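Local coordinates for uncharacterized protein Atu2773 (Agrobacterium tumefaciens, PDB 2QV5), which is of unknown function but, as a divergent member of the polysaccharide deacetylase family, may act on a carbohydrate substrate, at residues Ser228-Glu233 with Ile239-Val244; Val32-Gly37 with Arg198-Leu203; Phe182-Leu187 with Glu204-Arg209. One frame throughout, in Å; residues are numbered along the deposited sequence.

Contact 1 of 3, residues Ser228-Glu233 with Ile239-Val244; sequences SKWSRE and IEIVGV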
ATOM      1  N   SER A 228      12.570  -7.872   7.373  1.00 15.89           N
ATOM      2  CA  SER A 228      13.343  -8.857   6.601  1.00 17.06           C
ATOM      3  C   SER A 228      13.529 -10.165   7.364  1.00 19.35           C
ATOM      4  O   SER A 228      13.241 -11.238   6.836  1.00 16.39           O
ATOM      5  CB  SER A 228      14.715  -8.312   6.200  1.00 15.56           C
ATOM      6  OG  SER A 228      14.579  -7.181   5.361  1.00 28.79           O
ATOM      7  N   LYS A 229      14.001 -10.059   8.602  1.00 16.31           N
ATOM      8  CA  LYS A 229      14.267 -11.222   9.449  1.00 20.84           C
ATOM      9  C   LYS A 229      12.996 -12.034   9.767  1.00 19.07           C
ATOM     10  O   LYS A 229      12.983 -13.261   9.605  1.00 16.56           O
ATOM     11  CB  LYS A 229      14.946 -10.757  10.734  1.00 21.51           C
ATOM     12  CG  LYS A 229      15.288 -11.862  11.725  1.00 31.67           C
ATOM     13  CD  LYS A 229      15.767 -11.255  13.039  1.00 40.75           C
ATOM     14  CE  LYS A 229      16.188 -12.318  14.041  1.00 44.16           C
ATOM     15  NZ  LYS A 229      15.212 -13.443  14.126  1.00 45.79           N
ATOM     16  N   TRP A 230      11.943 -11.343  10.219  1.00 14.53           N
ATOM     17  CA  TRP A 230      10.668 -11.979  10.563  1.00 12.62           C
ATOM     18  C   TRP A 230      10.011 -12.703   9.363  1.00 16.45           C
ATOM     19  O   TRP A 230       9.565 -13.850   9.505  1.00 17.43           O
ATOM     20  CB  TRP A 230       9.709 -10.942  11.168  1.00 15.41           C
ATOM     21  CG  TRP A 230       8.463 -11.538  11.783  1.00 16.63           C
ATOM     22  CD1 TRP A 230       8.293 -11.928  13.077  1.00 13.81           C
ATOM     23  CD2 TRP A 230       7.223 -11.809  11.115  1.00 16.53           C
ATOM     24  NE1 TRP A 230       7.026 -12.428  13.259  1.00 19.22           N
ATOM     25  CE2 TRP A 230       6.349 -12.368  12.068  1.00 14.18           C
ATOM     26  CE3 TRP A 230       6.767 -11.634   9.800  1.00 19.79           C
ATOM     27  CZ2 TRP A 230       5.038 -12.756  11.752  1.00 25.66           C
ATOM     28  CZ3 TRP A 230       5.466 -12.027   9.483  1.00 18.67           C
ATOM     29  CH2 TRP A 230       4.617 -12.579  10.459  1.00 15.94           C
ATOM     30  N   SER A 231       9.977 -12.043   8.197  1.00 14.97           N
ATOM     31  CA  SER A 231       9.345 -12.624   7.012  0.50 18.24           C
ATOM     32  C   SER A 231      10.098 -13.850   6.496  1.00 19.35           C
ATOM     33  O   SER A 231       9.476 -14.782   5.979  1.00 21.03           O
ATOM     34  CB  SER A 231       9.151 -11.583   5.898  0.50 18.31           C
ATOM     35  OG  SER A 231      10.345 -10.871   5.641  0.50 16.22           O
ATOM     36  N   ARG A 232      11.424 -13.852   6.654  1.00 14.88           N
ATOM     37  CA  ARG A 232      12.254 -15.016   6.275  1.00 17.21           C
ATOM     38  C   ARG A 232      12.045 -16.217   7.197  1.00 17.15           C
ATOM     39  O   ARG A 232      12.232 -17.364   6.784  1.00 18.03           O
ATOM     40  CB  ARG A 232      13.731 -14.639   6.238  1.00 21.37           C
ATOM     41  CG  ARG A 232      14.127 -13.862   4.997  1.00 26.73           C
ATOM     42  CD  ARG A 232      15.524 -13.282   5.129  1.00 31.42           C
ATOM     43  NE  ARG A 232      15.691 -12.115   4.268  1.00 44.77           N
ATOM     44  CZ  ARG A 232      15.982 -12.170   2.969  1.00 49.29           C
ATOM     45  NH1 ARG A 232      16.153 -13.338   2.359  1.00 46.27           N
ATOM     46  NH2 ARG A 232      16.101 -11.048   2.272  1.00 47.42           N
ATOM     47  N   GLU A 233      11.639 -15.948   8.435  1.00 17.53           N
ATOM     48  CA  GLU A 233      11.436 -16.993   9.447  1.00 22.71           C
ATOM     49  C   GLU A 233       9.976 -17.433   9.638  1.00 21.24           C
ATOM     50  O   GLU A 233       9.708 -18.415  10.336  1.00 22.08           O
ATOM     51  CB  GLU A 233      12.041 -16.544  10.772  1.00 22.94           C
ATOM     52  CG  GLU A 233      13.563 -16.411  10.727  1.00 21.92           C
ATOM     53  CD  GLU A 233      14.158 -15.885  12.033  1.00 30.92           C
ATOM     54  OE1 GLU A 233      13.395 -15.619  12.986  1.00 30.74           O
ATOM     55  OE2 GLU A 233      15.400 -15.740  12.103  1.00 39.40           O
ATOM     56  N   ILE A 239       3.176 -19.835   8.394  1.00 17.95           N
ATOM     57  CA  ILE A 239       2.708 -18.560   7.829  1.00 15.41           C
ATOM     58  C   ILE A 239       3.300 -18.363   6.441  1.00 17.83           C
ATOM     59  O   ILE A 239       4.519 -18.388   6.286  1.00 16.96           O
ATOM     60  CB  ILE A 239       3.095 -17.362   8.729  1.00 19.88           C
ATOM     61  CG1 ILE A 239       2.338 -17.427  10.063  1.00 23.33           C
ATOM     62  CG2 ILE A 239       2.809 -16.021   8.037  1.00 17.04           C
ATOM     63  CD1 ILE A 239       3.067 -16.768  11.192  1.00 23.76           C
ATOM     64  N   GLU A 240       2.437 -18.196   5.443  1.00 13.72           N
ATOM     65  CA  GLU A 240       2.879 -17.788   4.115  1.00 14.79           C
ATOM     66  C   GLU A 240       2.755 -16.267   3.957  1.00 16.11           C
ATOM     67  O   GLU A 240       1.675 -15.701   4.146  1.00 15.30           O
ATOM     68  CB  GLU A 240       2.098 -18.522   3.014  1.00 12.53           C
ATOM     69  CG  GLU A 240       2.590 -18.181   1.588  1.00 12.87           C
ATOM     70  CD  GLU A 240       2.080 -19.115   0.497  1.00 22.72           C
ATOM     71  OE1 GLU A 240       1.255 -20.007   0.792  1.00 27.05           O
ATOM     72  OE2 GLU A 240       2.529 -18.965  -0.670  1.00 21.33           O
ATOM     73  N   ILE A 241       3.859 -15.603   3.619  1.00 11.96           N
ATOM     74  CA  ILE A 241       3.796 -14.164   3.265  1.00 15.10           C
ATOM     75  C   ILE A 241       3.392 -14.011   1.795  1.00 11.14           C
ATOM     76  O   ILE A 241       4.046 -14.554   0.905  1.00 15.68           O
ATOM     77  CB  ILE A 241       5.137 -13.419   3.538  1.00 12.19           C
ATOM     78  CG1 ILE A 241       5.736 -13.823   4.909  1.00 20.60           C
ATOM     79  CG2 ILE A 241       4.968 -11.891   3.363  1.00 16.94           C
ATOM     80  CD1 ILE A 241       4.963 -13.352   6.123  1.00 17.75           C
ATOM     81  N   VAL A 242       2.284 -13.321   1.554  1.00 12.69           N
ATOM     82  CA  VAL A 242       1.749 -13.178   0.207  1.00  9.91           C
ATOM     83  C   VAL A 242       1.622 -11.700  -0.148  1.00 16.02           C
ATOM     84  O   VAL A 242       1.589 -10.854   0.746  1.00 11.61           O
ATOM     85  CB  VAL A 242       0.368 -13.885   0.056  1.00 13.33           C
ATOM     86  CG1 VAL A 242       0.476 -15.369   0.423  1.00  9.50           C
ATOM     87  CG2 VAL A 242      -0.708 -13.216   0.919  1.00  9.40           C
ATOM     88  N   GLY A 243       1.560 -11.389  -1.440  1.00 12.39           N
ATOM     89  CA  GLY A 243       1.256 -10.016  -1.886  1.00 15.75           C
ATOM     90  C   GLY A 243      -0.104  -9.555  -1.382  1.00 19.49           C
ATOM     91  O   GLY A 243      -0.994 -10.380  -1.142  1.00 18.42           O
ATOM     92  N   VAL A 244      -0.258  -8.242  -1.199  1.00 15.24           N
ATOM     93  CA  VAL A 244      -1.525  -7.637  -0.751  1.00 16.54           C
ATOM     94  C   VAL A 244      -2.735  -8.062  -1.593  1.00 11.56           C
ATOM     95  O   VAL A 244      -3.804  -8.331  -1.037  1.00 18.78           O
ATOM     96  CB  VAL A 244      -1.423  -6.087  -0.671  1.00 15.45           C
ATOM     97  CG1 VAL A 244      -2.789  -5.422  -0.661  1.00 21.43           C
ATOM     98  CG2 VAL A 244      -0.688  -5.706   0.587  1.00 20.57           C
TER
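Trp230 brings CZ3, on the six-membered ring of its indole, obliquely up to the CD1 end of Ile241, the closest approach between the helix segment 228-233 and the strand segment 239-244. Trp230 CZ3 lies 3.6 Å from Ile241 CD1, the two side chains crossing at a slant. The indole is sent toward the strand by a first torsion that sets CG opposite the backbone N (chi1 -170°), which brings the far end of the ring nearer the strand than the start of the side chain would suggest. Ile241 meets it from the strand with its longer branch; a first torsion of -44° turns CG1 away from its own carbonyl carbon, and CD1, bent back by a second torsion of -69°, meets the ring.

One step further along the helix, Ser231 supplies a lighter second touch. Ile241 CG1 is 4.0 Å from Ser231 O and 4.2 Å from Ser231 CB, and the hydroxyl plays no part in the join, since in the conformer described it bonds to the carbonyl of Ile227 in the preceding helical turn. No hydrogen bond spans the two segments, and every touching residue is buried. Charge belongs to the outer side of the helix, where Lys229 NZ and Glu233 OE1 form a salt bridge of 3.1 Å.

Helix 221-233 links strand 212-218 to strand 239-241 in a beta-alpha-beta crossover, with strand 30-39 lying between the two parallel strands and pairing with both. Trp230 reaches beyond Ile241 to Ile34 of strand 30-39 and to Leu200 and Glu204 of helix 193-210, thereby filling the angle between two neighbouring helices and the sheet they cover.

Contact 2 of 3, residues Val32-Gly37 with Arg198-Leu203; sequences VAIVVG and RKLDDL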
ATOM      1  N   VAL A  32      -0.072 -13.778   5.576  1.00 11.71           N
ATOM      2  CA  VAL A  32       0.232 -12.425   6.045  1.00 11.93           C
ATOM      3  C   VAL A  32       0.729 -11.615   4.849  1.00 16.04           C
ATOM      4  O   VAL A  32       1.541 -12.121   4.083  1.00 12.77           O
ATOM      5  CB  VAL A  32       1.333 -12.460   7.162  1.00  8.92           C
ATOM      6  CG1 VAL A  32       2.021 -11.112   7.338  1.00 17.28           C
ATOM      7  CG2 VAL A  32       0.753 -12.916   8.512  1.00 15.43           C
ATOM      8  N   ALA A  33       0.232 -10.389   4.670  1.00 11.67           N
ATOM      9  CA  ALA A  33       0.869  -9.428   3.754  1.00 11.53           C
ATOM     10  C   ALA A  33       1.517  -8.342   4.595  1.00  7.61           C
ATOM     11  O   ALA A  33       0.997  -7.972   5.643  1.00 10.76           O
ATOM     12  CB  ALA A  33      -0.132  -8.809   2.772  1.00  9.34           C
ATOM     13  N   ILE A  34       2.678  -7.868   4.159  1.00  5.58           N
ATOM     14  CA  ILE A  34       3.357  -6.751   4.835  1.00  6.95           C
ATOM     15  C   ILE A  34       3.722  -5.757   3.754  1.00  7.86           C
ATOM     16  O   ILE A  34       4.336  -6.139   2.756  1.00 10.27           O
ATOM     17  CB  ILE A  34       4.648  -7.180   5.599  1.00  6.72           C
ATOM     18  CG1 ILE A  34       4.318  -8.059   6.811  1.00 16.86           C
ATOM     19  CG2 ILE A  34       5.444  -5.932   6.063  1.00  9.82           C
ATOM     20  CD1 ILE A  34       5.455  -8.989   7.221  1.00 21.79           C
ATOM     21  N   VAL A  35       3.304  -4.507   3.937  1.00 10.56           N
ATOM     22  CA  VAL A  35       3.680  -3.428   3.053  1.00  9.75           C
ATOM     23  C   VAL A  35       4.740  -2.546   3.714  1.00  8.54           C
ATOM     24  O   VAL A  35       4.552  -2.037   4.828  1.00 11.41           O
ATOM     25  CB  VAL A  35       2.454  -2.568   2.651  1.00 12.76           C
ATOM     26  CG1 VAL A  35       2.827  -1.526   1.595  1.00 15.90           C
ATOM     27  CG2 VAL A  35       1.333  -3.447   2.162  1.00 12.53           C
ATOM     28  N   VAL A  36       5.863  -2.377   3.027  1.00 12.71           N
ATOM     29  CA  VAL A  36       6.846  -1.394   3.443  1.00 13.09           C
ATOM     30  C   VAL A  36       6.746  -0.245   2.447  1.00 16.15           C
ATOM     31  O   VAL A  36       7.044  -0.406   1.259  1.00  9.87           O
ATOM     32  CB  VAL A  36       8.283  -1.969   3.533  1.00 12.28           C
ATOM     33  CG1 VAL A  36       9.276  -0.858   3.917  1.00 15.65           C
ATOM     34  CG2 VAL A  36       8.347  -3.092   4.557  1.00 11.80           C
ATOM     35  N   GLY A  37       6.307   0.908   2.936  1.00  8.43           N
ATOM     36  CA  GLY A  37       6.060   2.043   2.066  1.00  9.75           C
ATOM     37  C   GLY A  37       7.140   3.106   2.128  1.00 13.63           C
ATOM     38  O   GLY A  37       8.144   2.956   2.834  1.00 14.28           O
ATOM     39  N   ARG A 198       7.199  -6.674  18.749  1.00 16.96           N
ATOM     40  CA  ARG A 198       5.901  -6.835  19.422  1.00 23.49           C
ATOM     41  C   ARG A 198       4.732  -6.713  18.450  1.00 18.00           C
ATOM     42  O   ARG A 198       3.770  -7.485  18.521  1.00 14.22           O
ATOM     43  CB  ARG A 198       5.726  -5.805  20.534  1.00 19.94           C
ATOM     44  CG  ARG A 198       6.537  -6.067  21.772  1.00 35.71           C
ATOM     45  CD  ARG A 198       6.218  -5.030  22.842  1.00 44.97           C
ATOM     46  NE  ARG A 198       7.205  -5.043  23.922  1.00 53.12           N
ATOM     47  CZ  ARG A 198       8.158  -4.130  24.086  1.00 51.31           C
ATOM     48  NH1 ARG A 198       8.264  -3.106  23.247  1.00 44.13           N
ATOM     49  NH2 ARG A 198       9.005  -4.238  25.103  1.00 54.61           N
ATOM     50  N   LYS A 199       4.819  -5.731  17.555  1.00 17.79           N
ATOM     51  CA  LYS A 199       3.779  -5.488  16.561  1.00 16.79           C
ATOM     52  C   LYS A 199       3.695  -6.620  15.534  1.00 14.03           C
ATOM     53  O   LYS A 199       2.610  -6.968  15.071  1.00 11.56           O
ATOM     54  CB  LYS A 199       3.985  -4.133  15.872  1.00 18.96           C
ATOM     55  CG  LYS A 199       3.445  -2.925  16.656  1.00 15.25           C
ATOM     56  CD  LYS A 199       2.040  -3.247  17.161  1.00 22.91           C
ATOM     57  CE  LYS A 199       1.212  -2.033  17.457  1.00 28.66           C
ATOM     58  NZ  LYS A 199      -0.216  -2.455  17.587  1.00 28.01           N
ATOM     59  N   LEU A 200       4.847  -7.177  15.185  1.00 14.30           N
ATOM     60  CA  LEU A 200       4.919  -8.373  14.337  1.00 16.90           C
ATOM     61  C   LEU A 200       4.327  -9.601  15.025  1.00 19.78           C
ATOM     62  O   LEU A 200       3.771 -10.476  14.354  1.00 20.01           O
ATOM     63  CB  LEU A 200       6.354  -8.645  13.912  1.00 12.91           C
ATOM     64  CG  LEU A 200       6.935  -7.739  12.825  1.00 13.85           C
ATOM     65  CD1 LEU A 200       8.443  -7.794  12.898  1.00 11.26           C
ATOM     66  CD2 LEU A 200       6.430  -8.127  11.430  1.00 19.41           C
ATOM     67  N   ASP A 201       4.437  -9.662  16.353  1.00 21.22           N
ATOM     68  CA  ASP A 201       3.688 -10.669  17.138  1.00 19.99           C
ATOM     69  C   ASP A 201       2.176 -10.428  17.087  1.00 15.69           C
ATOM     70  O   ASP A 201       1.405 -11.385  16.959  1.00 19.34           O
ATOM     71  CB  ASP A 201       4.134 -10.705  18.607  1.00 22.36           C
ATOM     72  CG  ASP A 201       5.517 -11.298  18.794  1.00 31.51           C
ATOM     73  OD1 ASP A 201       5.907 -12.216  18.037  1.00 35.62           O
ATOM     74  OD2 ASP A 201       6.214 -10.850  19.728  1.00 37.69           O
ATOM     75  N   ASP A 202       1.758  -9.163  17.207  1.00 17.06           N
ATOM     76  CA  ASP A 202       0.339  -8.784  17.067  1.00 18.39           C
ATOM     77  C   ASP A 202      -0.184  -9.242  15.705  1.00 13.69           C
ATOM     78  O   ASP A 202      -1.230  -9.882  15.616  1.00 12.33           O
ATOM     79  CB  ASP A 202       0.144  -7.268  17.238  1.00 16.97           C
ATOM     80  CG  ASP A 202       0.235  -6.817  18.691  1.00 31.89           C
ATOM     81  OD1 ASP A 202       0.292  -7.681  19.594  1.00 31.71           O
ATOM     82  OD2 ASP A 202       0.237  -5.589  18.937  1.00 34.45           O
ATOM     83  N   LEU A 203       0.592  -8.972  14.658  1.00 10.74           N
ATOM     84  CA  LEU A 203       0.238  -9.362  13.294  1.00  9.96           C
ATOM     85  C   LEU A 203       0.036 -10.866  13.152  1.00 12.71           C
ATOM     86  O   LEU A 203      -0.943 -11.325  12.545  1.00  8.56           O
ATOM     87  CB  LEU A 203       1.307  -8.884  12.300  1.00 17.48           C
ATOM     88  CG  LEU A 203       1.002  -9.020  10.795  1.00 17.70           C
ATOM     89  CD1 LEU A 203      -0.223  -8.194  10.415  1.00 17.59           C
ATOM     90  CD2 LEU A 203       2.218  -8.584   9.982  1.00 12.62           C
TER
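The backbone N-H of Leu203 is bonded to Lys199 O, N to O 2.9 Å, a helical bond that fixes the turn from which its side chain meets Val32 and Ile34. With CG set opposite the backbone N (chi1 -171°), Leu203 reaches to the strand and places CD2 between two neighbours on the same strand face. That methyl stands 3.7 Å from Val32 CG1 and 3.8 Å from Ile34 CG1, and the Leu203 side chain crosses both at a slant. Ala33, the residue between them, turns to the other face of the strand. Leu200, nearly one helical turn earlier, adds a looser touch, its CD2 lying 4.4 Å from Ile34 CD1.

The helix runs roughly against the strand, at 142° between their directions and with their axes 11.1 Å apart. A helix running against the parallel strand it covers is usual in beta-alpha-beta folds, and is here consistent with the distorted beta/alpha barrel of polysaccharide deacetylases; strand 30-39 pairs with strands 58-62, 212-218 and 239-241. All four side chains in the contact are buried and apolar.

Polar groups gather elsewhere on the helix. Asp202 OD1 forms a salt bridge with Arg205, while Asp202 OD2 forms a long one with Lys199 NZ at 3.4 Å, weak as a hydrogen bond. On the buried side, Ile34 also packs on Ile227 of helix 221-233 and on Leu187, and Val32 on Ile239 and Ile241.

Contact 3 of 3, residues Phe182-Leu187 with Glu204-Arg209; sequences FADVLL and ERIARR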
ATOM      1  N   PHE A 182      -8.342  -2.961   4.879  1.00 17.02           N
ATOM      2  CA  PHE A 182      -7.727  -2.147   5.927  1.00 16.97           C
ATOM      3  C   PHE A 182      -6.513  -2.910   6.423  1.00 20.64           C
ATOM      4  O   PHE A 182      -6.574  -4.146   6.559  1.00 16.84           O
ATOM      5  CB  PHE A 182      -8.693  -1.971   7.108  1.00 20.84           C
ATOM      6  CG  PHE A 182      -9.757  -0.923   6.902  1.00 24.92           C
ATOM      7  CD1 PHE A 182      -9.438   0.433   6.932  1.00 23.94           C
ATOM      8  CD2 PHE A 182     -11.092  -1.292   6.743  1.00 26.85           C
ATOM      9  CE1 PHE A 182     -10.422   1.400   6.763  1.00 26.63           C
ATOM     10  CE2 PHE A 182     -12.092  -0.317   6.570  1.00 23.45           C
ATOM     11  CZ  PHE A 182     -11.753   1.020   6.584  1.00 27.22           C
ATOM     12  N   ALA A 183      -5.413  -2.198   6.675  1.00 14.48           N
ATOM     13  CA  ALA A 183      -4.297  -2.792   7.380  1.00 12.44           C
ATOM     14  C   ALA A 183      -4.761  -3.101   8.785  1.00 14.07           C
ATOM     15  O   ALA A 183      -5.489  -2.307   9.395  1.00 15.66           O
ATOM     16  CB  ALA A 183      -3.099  -1.849   7.426  1.00 10.39           C
ATOM     17  N   ASP A 184      -4.354  -4.267   9.273  1.00 14.35           N
ATOM     18  CA  ASP A 184      -4.661  -4.715  10.630  1.00 17.33           C
ATOM     19  C   ASP A 184      -3.708  -4.130  11.671  1.00 19.80           C
ATOM     20  O   ASP A 184      -4.112  -3.855  12.804  1.00 18.87           O
ATOM     21  CB  ASP A 184      -4.589  -6.241  10.700  1.00 19.44           C
ATOM     22  CG  ASP A 184      -5.627  -6.923   9.818  1.00 27.33           C
ATOM     23  OD1 ASP A 184      -6.759  -7.147  10.296  1.00 28.85           O
ATOM     24  OD2 ASP A 184      -5.302  -7.250   8.651  1.00 21.77           O
ATOM     25  N   VAL A 185      -2.433  -3.970  11.308  1.00 13.46           N
ATOM     26  CA  VAL A 185      -1.408  -3.541  12.265  1.00 16.95           C
ATOM     27  C   VAL A 185      -0.463  -2.524  11.621  1.00 18.02           C
ATOM     28  O   VAL A 185       0.016  -2.752  10.512  1.00 13.45           O
ATOM     29  CB  VAL A 185      -0.554  -4.760  12.771  1.00 15.92           C
ATOM     30  CG1 VAL A 185       0.423  -4.346  13.879  1.00 22.37           C
ATOM     31  CG2 VAL A 185      -1.440  -5.897  13.249  1.00 17.92           C
ATOM     32  N   LEU A 186      -0.225  -1.402  12.307  1.00 17.34           N
ATOM     33  CA  LEU A 186       0.897  -0.522  11.998  1.00 16.74           C
ATOM     34  C   LEU A 186       2.126  -1.028  12.763  1.00 21.65           C
ATOM     35  O   LEU A 186       2.159  -1.018  13.997  1.00 19.51           O
ATOM     36  CB  LEU A 186       0.589   0.934  12.347  1.00 16.53           C
ATOM     37  CG  LEU A 186       1.749   1.950  12.341  1.00 21.66           C
ATOM     38  CD1 LEU A 186       2.338   2.174  10.948  1.00 21.69           C
ATOM     39  CD2 LEU A 186       1.310   3.275  12.965  1.00 21.50           C
ATOM     40  N   LEU A 187       3.132  -1.478  12.025  1.00 14.92           N
ATOM     41  CA  LEU A 187       4.267  -2.169  12.646  1.00 17.14           C
ATOM     42  C   LEU A 187       5.297  -1.249  13.290  1.00 14.57           C
ATOM     43  O   LEU A 187       5.959  -1.644  14.246  1.00 14.38           O
ATOM     44  CB  LEU A 187       4.955  -3.105  11.646  1.00 16.96           C
ATOM     45  CG  LEU A 187       4.091  -4.164  10.958  1.00 16.33           C
ATOM     46  CD1 LEU A 187       4.866  -4.763   9.789  1.00 14.46           C
ATOM     47  CD2 LEU A 187       3.624  -5.263  11.922  1.00 14.26           C
ATOM     48  N   GLU A 204       0.956 -11.624  13.731  1.00 14.51           N
ATOM     49  CA  GLU A 204       0.880 -13.071  13.669  1.00 16.90           C
ATOM     50  C   GLU A 204      -0.375 -13.566  14.402  1.00 15.63           C
ATOM     51  O   GLU A 204      -1.110 -14.387  13.870  1.00 13.80           O
ATOM     52  CB  GLU A 204       2.149 -13.700  14.245  1.00 18.01           C
ATOM     53  CG  GLU A 204       2.035 -15.201  14.389  1.00 25.38           C
ATOM     54  CD  GLU A 204       3.325 -15.865  14.811  1.00 28.38           C
ATOM     55  OE1 GLU A 204       4.385 -15.199  14.838  1.00 32.15           O
ATOM     56  OE2 GLU A 204       3.271 -17.073  15.110  1.00 39.14           O
ATOM     57  N   ARG A 205      -0.622 -13.035  15.598  1.00 17.46           N
ATOM     58  CA  ARG A 205      -1.804 -13.390  16.388  1.00 18.75           C
ATOM     59  C   ARG A 205      -3.121 -13.145  15.635  1.00 14.51           C
ATOM     60  O   ARG A 205      -3.987 -14.027  15.582  1.00 15.80           O
ATOM     61  CB  ARG A 205      -1.796 -12.632  17.727  1.00 23.36           C
ATOM     62  CG  ARG A 205      -3.066 -12.839  18.562  1.00 26.96           C
ATOM     63  CD  ARG A 205      -3.085 -12.084  19.903  1.00 26.08           C
ATOM     64  NE  ARG A 205      -2.511 -10.731  19.879  1.00 32.97           N
ATOM     65  CZ  ARG A 205      -3.129  -9.630  19.450  1.00 31.31           C
ATOM     66  NH1 ARG A 205      -4.361  -9.671  18.959  1.00 27.68           N
ATOM     67  NH2 ARG A 205      -2.493  -8.471  19.501  1.00 37.41           N
ATOM     68  N   ILE A 206      -3.261 -11.949  15.057  1.00 11.35           N
ATOM     69  CA  ILE A 206      -4.440 -11.578  14.261  1.00 14.81           C
ATOM     70  C   ILE A 206      -4.578 -12.446  12.995  1.00 19.52           C
ATOM     71  O   ILE A 206      -5.666 -12.927  12.690  1.00 17.78           O
ATOM     72  CB  ILE A 206      -4.426 -10.061  13.901  1.00 12.78           C
ATOM     73  CG1 ILE A 206      -4.450  -9.221  15.182  1.00 17.64           C
ATOM     74  CG2 ILE A 206      -5.614  -9.678  12.985  1.00  9.51           C
ATOM     75  CD1 ILE A 206      -4.078  -7.774  14.984  1.00 21.07           C
ATOM     76  N   ALA A 207      -3.471 -12.643  12.280  1.00 15.65           N
ATOM     77  CA  ALA A 207      -3.431 -13.544  11.128  1.00 16.13           C
ATOM     78  C   ALA A 207      -3.852 -14.967  11.475  1.00  8.26           C
ATOM     79  O   ALA A 207      -4.620 -15.559  10.742  1.00 11.56           O
ATOM     80  CB  ALA A 207      -2.046 -13.561  10.513  1.00 13.31           C
ATOM     81  N   ARG A 208      -3.350 -15.514  12.584  1.00 12.36           N
ATOM     82  CA  ARG A 208      -3.674 -16.896  12.937  0.50 12.80           C
ATOM     83  C   ARG A 208      -5.166 -17.050  13.237  1.00 16.44           C
ATOM     84  O   ARG A 208      -5.796 -18.002  12.767  1.00 14.27           O
ATOM     85  CB  ARG A 208      -2.813 -17.413  14.098  0.50 14.26           C
ATOM     86  CG  ARG A 208      -2.929 -18.919  14.294  0.50 17.33           C
ATOM     87  CD  ARG A 208      -1.847 -19.488  15.196  0.50 18.25           C
ATOM     88  NE  ARG A 208      -0.561 -19.567  14.508  0.50 24.10           N
ATOM     89  CZ  ARG A 208       0.515 -18.860  14.833  0.50 21.71           C
ATOM     90  NH1 ARG A 208       0.479 -18.024  15.862  0.50 11.02           N
ATOM     91  NH2 ARG A 208       1.638 -19.011  14.142  0.50 23.92           N
ATOM     92  N   ARG A 209      -5.727 -16.097  13.975  1.00 12.05           N
ATOM     93  CA  ARG A 209      -7.147 -16.113  14.339  1.00 13.27           C
ATOM     94  C   ARG A 209      -8.078 -15.844  13.149  1.00 15.21           C
ATOM     95  O   ARG A 209      -9.070 -16.546  12.963  1.00 12.90           O
ATOM     96  CB  ARG A 209      -7.401 -15.117  15.477  1.00 13.99           C
ATOM     97  CG  ARG A 209      -8.879 -14.987  15.880  1.00 20.16           C
ATOM     98  CD  ARG A 209      -9.069 -14.149  17.120  1.00 22.48           C
ATOM     99  NE  ARG A 209      -8.543 -14.808  18.308  1.00 17.75           N
ATOM    100  CZ  ARG A 209      -9.236 -15.629  19.100  1.00 22.58           C
ATOM    101  NH1 ARG A 209     -10.508 -15.909  18.857  1.00 22.17           N
ATOM    102  NH2 ARG A 209      -8.646 -16.165  20.158  1.00 26.66           N
TER
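Ile206 divides its two branches between Val185 and Asp184, one tightly packed and the other at a looser, partly exposed margin. On the tight side Ile206 CD1 comes to 3.7 Å from Val185 CG2, the side chains slanting past each other on the buried face of the strand. The first torsion of Ile206 (chi1 -61°) points the two branches apart, CG1 away from its own carbonyl carbon and CG2 away from its backbone N, and the second, near 165°, extends CD1 to Val185.

At the margin, Ile206 CG2 lies 3.9 Å from Asp184 OD1. This is an apolar methyl against a carboxylate oxygen, with no hydrogen bond between them. The acid is engaged elsewhere, its OD2 accepting the backbone N-H of Ile214 on strand 212-218. Such a bond would hold the carboxylate in place beside the isoleucine. Further round the helix the chemistry is ionic: Glu204 OE1 forms a salt bridge with Arg237, and in the conformer described Arg208 NH2 is 2.7 Å from Glu204 OE2.

The contact belongs to the beta-alpha-beta unit of strand 180-186, helix 193-210 and strand 212-218. Ile206 also touches Ala213 of the last strand and therefore covers the seam between the two parallel strands, while Ala207 packs beside it on Ala213 and on Thr30 of strand 30-39.

Overall arrangement
Helix 193-210 serves both contact 2 and contact 3, pressing successive turns onto strand 30-39 and strand 180-186, whereas contact 1 brings the adjoining helix 221-233 to strand 239-241. All three reach the same parallel sheet. Contacts 1 and 2 are wholly buried and mainly apolar, contact 1 adding a serine beside its aromatic ring and contact 2 using aliphatic branches alone; contact 3 is only partly buried and admits a carboxylate at its margin. Backbone hydrogen bonds between Val32 and residues Glu240 and Val242 tie contact 2 to contact 1, and Val32 CG2 packing on Ala207 CB at 3.5 Å ties it to contact 3.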